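Local coordinates for protein UDP-N-acetylglucosamine pyrophosphorylase (Entamoeba histolytica, PDB 3OC9) that probably catalyses the transfer of a uridylyl group from UTP to N-acetylglucosamine 1-phosphate, yielding UDP-N-acetylglucosamine and diphosphate, at residues G366-S380 with F393-Q405. Residues are numbered along the deposited sequence; the frame is centred on the assembly and turned at random.
Sequences GAIVDDSKSPICEIS and FKGKTIQLPFILQ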
ATOM      1  N   GLY A 366      23.838 -15.831  -7.690  1.00 41.65           N
ATOM      2  CA  GLY A 366      25.185 -16.376  -7.957  1.00 43.36           C
ATOM      3  C   GLY A 366      26.172 -15.446  -8.649  1.00 44.20           C
ATOM      4  O   GLY A 366      27.271 -15.882  -9.043  1.00 45.61           O
ATOM      5  N   ALA A 367      25.802 -14.174  -8.820  1.00 43.56           N
ATOM      6  CA  ALA A 367      26.687 -13.199  -9.476  1.00 43.95           C
ATOM      7  C   ALA A 367      27.680 -12.560  -8.502  1.00 44.71           C
ATOM      8  O   ALA A 367      27.472 -12.592  -7.289  1.00 44.48           O
ATOM      9  CB  ALA A 367      25.876 -12.127 -10.181  1.00 43.47           C
ATOM     10  N   ILE A 368      28.766 -12.007  -9.046  1.00 45.55           N
ATOM     11  CA  ILE A 368      29.735 -11.214  -8.274  1.00 46.24           C
ATOM     12  C   ILE A 368      29.569  -9.749  -8.683  1.00 45.90           C
ATOM     13  O   ILE A 368      29.609  -9.435  -9.867  1.00 46.26           O
ATOM     14  CB  ILE A 368      31.213 -11.688  -8.515  1.00 47.70           C
ATOM     15  CG1 ILE A 368      31.396 -13.149  -8.076  1.00 48.69           C
ATOM     16  CG2 ILE A 368      32.213 -10.786  -7.786  1.00 47.91           C
ATOM     17  CD1 ILE A 368      30.979 -14.180  -9.142  1.00 50.92           C
ATOM     18  N   VAL A 369      29.370  -8.862  -7.704  1.00 45.80           N
ATOM     19  CA  VAL A 369      29.082  -7.446  -7.994  1.00 45.60           C
ATOM     20  C   VAL A 369      30.172  -6.507  -7.478  1.00 46.56           C
ATOM     21  O   VAL A 369      30.535  -6.541  -6.299  1.00 46.89           O
ATOM     22  CB  VAL A 369      27.677  -7.001  -7.441  1.00 44.60           C
ATOM     23  CG1 VAL A 369      27.385  -5.536  -7.775  1.00 44.10           C
ATOM     24  CG2 VAL A 369      26.571  -7.889  -7.993  1.00 43.11           C
ATOM     25  N   ASP A 370      30.665  -5.661  -8.379  1.00 47.54           N
ATOM     26  CA  ASP A 370      31.732  -4.700  -8.100  1.00 48.78           C
ATOM     27  C   ASP A 370      31.158  -3.275  -8.118  1.00 48.47           C
ATOM     28  O   ASP A 370      30.845  -2.751  -9.186  1.00 48.53           O
ATOM     29  CB  ASP A 370      32.837  -4.880  -9.161  1.00 49.69           C
ATOM     30  CG  ASP A 370      33.966  -3.850  -9.054  1.00 51.52           C
ATOM     31  OD1 ASP A 370      33.896  -2.919  -8.222  1.00 52.40           O
ATOM     32  OD2 ASP A 370      34.939  -3.982  -9.828  1.00 52.11           O
ATOM     33  N   ASP A 371      31.012  -2.663  -6.938  1.00 49.23           N
ATOM     34  CA  ASP A 371      30.397  -1.321  -6.819  1.00 49.49           C
ATOM     35  C   ASP A 371      31.373  -0.151  -6.573  1.00 50.47           C
ATOM     36  O   ASP A 371      30.965   0.928  -6.131  1.00 50.70           O
ATOM     37  CB  ASP A 371      29.228  -1.319  -5.799  1.00 48.97           C
ATOM     38  CG  ASP A 371      29.675  -1.549  -4.349  1.00 50.18           C
ATOM     39  OD1 ASP A 371      30.888  -1.524  -4.064  1.00 52.61           O
ATOM     40  OD2 ASP A 371      28.794  -1.749  -3.475  1.00 51.55           O
ATOM     41  N   SER A 372      32.650  -0.367  -6.883  1.00 51.23           N
ATOM     42  CA  SER A 372      33.716   0.590  -6.550  1.00 52.04           C
ATOM     43  C   SER A 372      33.621   1.949  -7.263  1.00 51.87           C
ATOM     44  O   SER A 372      34.099   2.958  -6.734  1.00 52.66           O
ATOM     45  CB  SER A 372      35.094  -0.038  -6.801  1.00 52.88           C
ATOM     46  OG  SER A 372      35.340  -0.160  -8.192  1.00 53.61           O
ATOM     47  N   LYS A 373      33.008   1.977  -8.448  1.00 50.76           N
ATOM     48  CA  LYS A 373      32.935   3.198  -9.253  1.00 50.11           C
ATOM     49  C   LYS A 373      31.560   3.868  -9.289  1.00 49.02           C
ATOM     50  O   LYS A 373      31.448   5.048  -9.642  1.00 49.32           O
ATOM     51  CB  LYS A 373      33.381   2.904 -10.689  1.00 50.71           C
ATOM     52  N   SER A 374      30.514   3.113  -8.962  1.00 47.00           N
ATOM     53  CA  SER A 374      29.133   3.585  -9.126  1.00 45.20           C
ATOM     54  C   SER A 374      28.191   2.789  -8.232  1.00 43.50           C
ATOM     55  O   SER A 374      28.438   1.604  -7.997  1.00 43.14           O
ATOM     56  CB  SER A 374      28.693   3.437 -10.593  1.00 44.96           C
ATOM     57  OG  SER A 374      27.305   3.727 -10.765  1.00 43.81           O
ATOM     58  N   PRO A 375      27.108   3.427  -7.729  1.00 42.38           N
ATOM     59  CA  PRO A 375      26.102   2.655  -6.987  1.00 40.80           C
ATOM     60  C   PRO A 375      24.867   2.203  -7.808  1.00 39.26           C
ATOM     61  O   PRO A 375      24.005   1.499  -7.263  1.00 38.71           O
ATOM     62  CB  PRO A 375      25.664   3.640  -5.901  1.00 40.78           C
ATOM     63  CG  PRO A 375      25.709   4.968  -6.602  1.00 41.33           C
ATOM     64  CD  PRO A 375      26.858   4.879  -7.615  1.00 42.38           C
ATOM     65  N   ILE A 376      24.787   2.589  -9.080  1.00 38.31           N
ATOM     66  CA  ILE A 376      23.566   2.373  -9.909  1.00 36.51           C
ATOM     67  C   ILE A 376      23.315   0.902 -10.291  1.00 35.74           C
ATOM     68  O   ILE A 376      24.158   0.262 -10.917  1.00 35.62           O
ATOM     69  CB  ILE A 376      23.594   3.259 -11.186  1.00 37.25           C
ATOM     70  CG1 ILE A 376      23.760   4.731 -10.793  1.00 37.31           C
ATOM     71  CG2 ILE A 376      22.319   3.051 -12.060  1.00 36.55           C
ATOM     72  CD1 ILE A 376      24.070   5.649 -11.937  1.00 39.66           C
ATOM     73  N   CYS A 377      22.148   0.375  -9.896  1.00 33.64           N
ATOM     74  CA  CYS A 377      21.722  -0.982 -10.269  1.00 32.65           C
ATOM     75  C   CYS A 377      20.192  -0.952 -10.433  1.00 31.51           C
ATOM     76  O   CYS A 377      19.484  -0.985  -9.428  1.00 31.14           O
ATOM     77  CB  CYS A 377      22.136  -1.987  -9.186  1.00 31.25           C
ATOM     78  SG  CYS A 377      21.905  -3.777  -9.525  1.00 32.60           S
ATOM     79  N   GLU A 378      19.716  -0.839 -11.677  1.00 31.24           N
ATOM     80  CA  GLU A 378      18.272  -0.741 -11.996  1.00 31.44           C
ATOM     81  C   GLU A 378      17.776  -1.978 -12.738  1.00 31.31           C
ATOM     82  O   GLU A 378      18.207  -2.257 -13.873  1.00 32.46           O
ATOM     83  CB  GLU A 378      17.946   0.509 -12.835  1.00 32.13           C
ATOM     84  CG  GLU A 378      18.392   1.826 -12.212  1.00 33.39           C
ATOM     85  CD  GLU A 378      17.694   3.067 -12.781  1.00 33.80           C
ATOM     86  OE1 GLU A 378      16.877   2.977 -13.739  1.00 35.19           O
ATOM     87  OE2 GLU A 378      17.946   4.162 -12.240  1.00 33.36           O
ATOM     88  N   ILE A 379      16.853  -2.699 -12.101  1.00 30.14           N
ATOM     89  CA  ILE A 379      16.275  -3.927 -12.644  1.00 29.58           C
ATOM     90  C   ILE A 379      14.759  -3.746 -12.811  1.00 29.33           C
ATOM     91  O   ILE A 379      14.045  -3.578 -11.814  1.00 29.05           O
ATOM     92  CB  ILE A 379      16.568  -5.146 -11.717  1.00 29.47           C
ATOM     93  CG1 ILE A 379      18.097  -5.344 -11.543  1.00 30.71           C
ATOM     94  CG2 ILE A 379      15.834  -6.404 -12.252  1.00 29.78           C
ATOM     95  CD1 ILE A 379      18.517  -6.548 -10.662  1.00 30.55           C
ATOM     96  N   SER A 380      14.277  -3.779 -14.057  1.00 29.08           N
ATOM     97  CA  SER A 380      12.851  -3.515 -14.346  1.00 29.32           C
ATOM     98  C   SER A 380      11.913  -4.457 -13.584  1.00 28.41           C
ATOM     99  O   SER A 380      12.173  -5.660 -13.507  1.00 27.61           O
ATOM    100  CB  SER A 380      12.563  -3.619 -15.841  1.00 30.18           C
ATOM    101  OG  SER A 380      11.176  -3.383 -16.090  1.00 31.25           O
ATOM    102  N   PHE A 393      22.854 -14.824 -14.913  1.00 42.69           N
ATOM    103  CA  PHE A 393      24.053 -14.161 -14.383  1.00 42.83           C
ATOM    104  C   PHE A 393      24.827 -14.977 -13.334  1.00 43.53           C
ATOM    105  O   PHE A 393      25.762 -14.461 -12.714  1.00 44.06           O
ATOM    106  CB  PHE A 393      23.727 -12.751 -13.850  1.00 41.88           C
ATOM    107  CG  PHE A 393      23.003 -11.870 -14.835  1.00 40.97           C
ATOM    108  CD1 PHE A 393      23.684 -11.255 -15.886  1.00 40.30           C
ATOM    109  CD2 PHE A 393      21.635 -11.631 -14.696  1.00 38.27           C
ATOM    110  CE1 PHE A 393      23.019 -10.430 -16.789  1.00 41.13           C
ATOM    111  CE2 PHE A 393      20.956 -10.807 -15.603  1.00 37.67           C
ATOM    112  CZ  PHE A 393      21.647 -10.208 -16.651  1.00 38.48           C
ATOM    113  N   LYS A 394      24.453 -16.244 -13.129  1.00 44.19           N
ATOM    114  CA  LYS A 394      25.183 -17.114 -12.197  1.00 45.35           C
ATOM    115  C   LYS A 394      26.640 -17.280 -12.662  1.00 46.74           C
ATOM    116  O   LYS A 394      26.893 -17.602 -13.828  1.00 47.10           O
ATOM    117  CB  LYS A 394      24.507 -18.488 -12.068  1.00 45.86           C
ATOM    118  CG  LYS A 394      25.168 -19.421 -11.051  1.00 47.57           C
ATOM    119  CD  LYS A 394      24.382 -20.723 -10.848  1.00 50.82           C
ATOM    120  CE  LYS A 394      24.906 -21.858 -11.728  1.00 52.49           C
ATOM    121  NZ  LYS A 394      26.089 -22.542 -11.121  1.00 54.70           N
ATOM    122  N   GLY A 395      27.578 -17.013 -11.754  1.00 47.50           N
ATOM    123  CA  GLY A 395      29.018 -17.116 -12.043  1.00 49.25           C
ATOM    124  C   GLY A 395      29.616 -15.996 -12.883  1.00 49.77           C
ATOM    125  O   GLY A 395      30.771 -16.094 -13.313  1.00 51.01           O
ATOM    126  N   LYS A 396      28.848 -14.934 -13.120  1.00 49.11           N
ATOM    127  CA  LYS A 396      29.311 -13.790 -13.915  1.00 49.40           C
ATOM    128  C   LYS A 396      29.745 -12.603 -13.047  1.00 49.21           C
ATOM    129  O   LYS A 396      29.230 -12.419 -11.940  1.00 49.01           O
ATOM    130  CB  LYS A 396      28.236 -13.353 -14.918  1.00 49.19           C
ATOM    131  CG  LYS A 396      27.690 -14.467 -15.813  1.00 50.77           C
ATOM    132  CD  LYS A 396      28.749 -15.013 -16.765  1.00 53.70           C
ATOM    133  CE  LYS A 396      28.272 -16.284 -17.464  1.00 55.52           C
ATOM    134  NZ  LYS A 396      29.188 -16.700 -18.580  1.00 57.34           N
ATOM    135  N   THR A 397      30.693 -11.808 -13.549  1.00 49.31           N
ATOM    136  CA  THR A 397      31.193 -10.624 -12.824  1.00 48.68           C
ATOM    137  C   THR A 397      30.599  -9.340 -13.414  1.00 47.61           C
ATOM    138  O   THR A 397      30.770  -9.053 -14.601  1.00 48.20           O
ATOM    139  CB  THR A 397      32.773 -10.579 -12.765  1.00 49.86           C
ATOM    140  OG1 THR A 397      33.251 -11.613 -11.894  1.00 49.93           O
ATOM    141  CG2 THR A 397      33.278  -9.242 -12.224  1.00 50.73           C
ATOM    142  N   ILE A 398      29.874  -8.589 -12.579  1.00 46.08           N
ATOM    143  CA  ILE A 398      29.190  -7.367 -13.008  1.00 44.38           C
ATOM    144  C   ILE A 398      29.791  -6.125 -12.346  1.00 44.18           C
ATOM    145  O   ILE A 398      29.895  -6.066 -11.113  1.00 43.72           O
ATOM    146  CB  ILE A 398      27.662  -7.420 -12.672  1.00 43.24           C
ATOM    147  CG1 ILE A 398      26.992  -8.637 -13.331  1.00 42.36           C
ATOM    148  CG2 ILE A 398      26.976  -6.111 -13.067  1.00 42.01           C
ATOM    149  CD1 ILE A 398      25.591  -8.979 -12.755  1.00 41.45           C
ATOM    150  N   GLN A 399      30.148  -5.134 -13.167  1.00 44.27           N
ATOM    151  CA  GLN A 399      30.700  -3.857 -12.690  1.00 44.63           C
ATOM    152  C   GLN A 399      29.700  -2.715 -12.892  1.00 43.47           C
ATOM    153  O   GLN A 399      29.412  -2.336 -14.030  1.00 43.38           O
ATOM    154  CB  GLN A 399      32.043  -3.540 -13.396  1.00 46.07           C
ATOM    155  CG  GLN A 399      32.668  -2.194 -13.014  1.00 47.92           C
ATOM    156  CD  GLN A 399      34.036  -1.953 -13.668  1.00 51.79           C
ATOM    157  OE1 GLN A 399      34.944  -2.779 -13.570  1.00 54.36           O
ATOM    158  NE2 GLN A 399      34.178  -0.815 -14.330  1.00 52.32           N
ATOM    159  N   LEU A 400      29.168  -2.177 -11.787  1.00 42.94           N
ATOM    160  CA  LEU A 400      28.160  -1.103 -11.837  1.00 41.86           C
ATOM    161  C   LEU A 400      28.734   0.122 -12.550  1.00 42.78           C
ATOM    162  O   LEU A 400      29.946   0.365 -12.457  1.00 43.84           O
ATOM    163  CB  LEU A 400      27.657  -0.738 -10.423  1.00 40.76           C
ATOM    164  CG  LEU A 400      27.059  -1.864  -9.568  1.00 39.49           C
ATOM    165  CD1 LEU A 400      26.444  -1.314  -8.270  1.00 36.10           C
ATOM    166  CD2 LEU A 400      26.000  -2.628 -10.367  1.00 37.10           C
ATOM    167  N   PRO A 401      27.888   0.892 -13.272  1.00 42.34           N
ATOM    168  CA  PRO A 401      26.416   0.819 -13.437  1.00 41.16           C
ATOM    169  C   PRO A 401      25.881  -0.388 -14.219  1.00 40.43           C
ATOM    170  O   PRO A 401      26.491  -0.812 -15.217  1.00 40.26           O
ATOM    171  CB  PRO A 401      26.075   2.110 -14.196  1.00 41.40           C
ATOM    172  CG  PRO A 401      27.307   2.983 -14.082  1.00 43.35           C
ATOM    173  CD  PRO A 401      28.452   2.028 -14.022  1.00 43.18           C
ATOM    174  N   PHE A 402      24.730  -0.905 -13.766  1.00 38.75           N
ATOM    175  CA  PHE A 402      24.022  -2.024 -14.406  1.00 37.87           C
ATOM    176  C   PHE A 402      22.558  -1.621 -14.601  1.00 36.80           C
ATOM    177  O   PHE A 402      21.921  -1.144 -13.653  1.00 35.46           O
ATOM    178  CB  PHE A 402      24.136  -3.276 -13.524  1.00 37.76           C
ATOM    179  CG  PHE A 402      23.412  -4.497 -14.058  1.00 37.58           C
ATOM    180  CD1 PHE A 402      23.989  -5.300 -15.041  1.00 38.56           C
ATOM    181  CD2 PHE A 402      22.177  -4.871 -13.534  1.00 36.87           C
ATOM    182  CE1 PHE A 402      23.331  -6.448 -15.526  1.00 37.98           C
ATOM    183  CE2 PHE A 402      21.514  -6.014 -14.003  1.00 37.33           C
ATOM    184  CZ  PHE A 402      22.091  -6.801 -15.006  1.00 38.23           C
ATOM    185  N   ILE A 403      22.055  -1.764 -15.833  1.00 36.87           N
ATOM    186  CA  ILE A 403      20.666  -1.414 -16.181  1.00 36.90           C
ATOM    187  C   ILE A 403      20.018  -2.530 -17.014  1.00 36.97           C
ATOM    188  O   ILE A 403      20.468  -2.830 -18.131  1.00 37.19           O
ATOM    189  CB  ILE A 403      20.570  -0.045 -16.936  1.00 37.17           C
ATOM    190  CG1 ILE A 403      20.996   1.106 -16.014  1.00 38.03           C
ATOM    191  CG2 ILE A 403      19.142   0.195 -17.485  1.00 37.27           C
ATOM    192  CD1 ILE A 403      21.025   2.479 -16.682  1.00 39.21           C
ATOM    193  N   LEU A 404      18.953  -3.125 -16.478  1.00 35.87           N
ATOM    194  CA  LEU A 404      18.277  -4.245 -17.132  1.00 36.29           C
ATOM    195  C   LEU A 404      16.806  -3.902 -17.375  1.00 36.36           C
ATOM    196  O   LEU A 404      16.027  -3.784 -16.432  1.00 34.56           O
ATOM    197  CB  LEU A 404      18.409  -5.518 -16.287  1.00 36.50           C
ATOM    198  CG  LEU A 404      17.817  -6.858 -16.744  1.00 37.22           C
ATOM    199  CD1 LEU A 404      18.475  -7.349 -18.043  1.00 41.06           C
ATOM    200  CD2 LEU A 404      17.983  -7.902 -15.636  1.00 38.25           C
ATOM    201  N   GLN A 405      16.438  -3.730 -18.641  1.00 37.59           N
ATOM    202  CA  GLN A 405      15.069  -3.342 -18.975  1.00 38.88           C
ATOM    203  C   GLN A 405      14.388  -4.364 -19.883  1.00 39.81           C
ATOM    204  O   GLN A 405      15.027  -5.275 -20.432  1.00 40.44           O
ATOM    205  CB  GLN A 405      15.021  -1.923 -19.570  1.00 39.08           C
ATOM    206  CG  GLN A 405      15.558  -0.829 -18.624  1.00 40.10           C
ATOM    207  CD  GLN A 405      14.619  -0.524 -17.444  1.00 40.05           C
ATOM    208  OE1 GLN A 405      13.466  -0.124 -17.640  1.00 38.77           O
ATOM    209  NE2 GLN A 405      15.123  -0.690 -16.221  1.00 38.38           N
ATOM    210  OXT GLN A 405      13.163  -4.315 -20.055  1.00 40.51           O
TER
HETATM  211  O   HOH W   1      31.347  -0.068  -9.970  1.00 37.75           O
HETATM  212  O   HOH W   2      11.120  -3.091 -18.902  1.00 41.25           O
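L400 drives its side chain into the bend of 366-380, where CD1 lies 3.7 Å from D371 CB and CD2 lies 3.5 Å from I376 O. Each segment makes strand, turn, strand, and their stacking recalls two neighbouring turns of a parallel beta-helix: 368-370 pairs with 397-399, and 377-379 with 402-404. The backbone carries the stack; one of its bonds, I398 N to I368 O, is 2.9 Å long and almost linear.

Packing is tightest around buried L400. Leucine suits the bend because, with CG anti to the carbonyl carbon (chi1 -57°), its fork spreads between D371 and C377. C377, I379, I398 and L400 reach helix 347-364 at L362, N358 and I359, while L404 meets L390. A cis peptide bond leads into P401, whose CG rests 3.4 Å from S374 OG; that hydroxyl accepts from I376 N in an ST turn, so the serine shapes its own bend. F402 meets I379 CG1 at its ring edge, while C377 SG approaches CD2 obliquely at 4.2 Å.

The outward side of 368-370 with 397-399 is looser. I368 and T397 are exposed, and D370 and Q399 run side by side, their flat ends turned 63° apart. D370 OD1 accepts from both S372 N, an Asx turn, and S372 OG. Glycine suits position 366, where phi is positive in a Schellman motif and a side chain would strike K394; G366 O accepts from G395 N. On the outward side of 377-379, beside exposed I403, E378 is the buried exception, held by Y355 OH and E63 N.

The chemistry implies a division of labour: backbone bonds fix the spacing of the two layers, apolar groups meet the helix, and hydroxyl and carboxylate groups shape the bends.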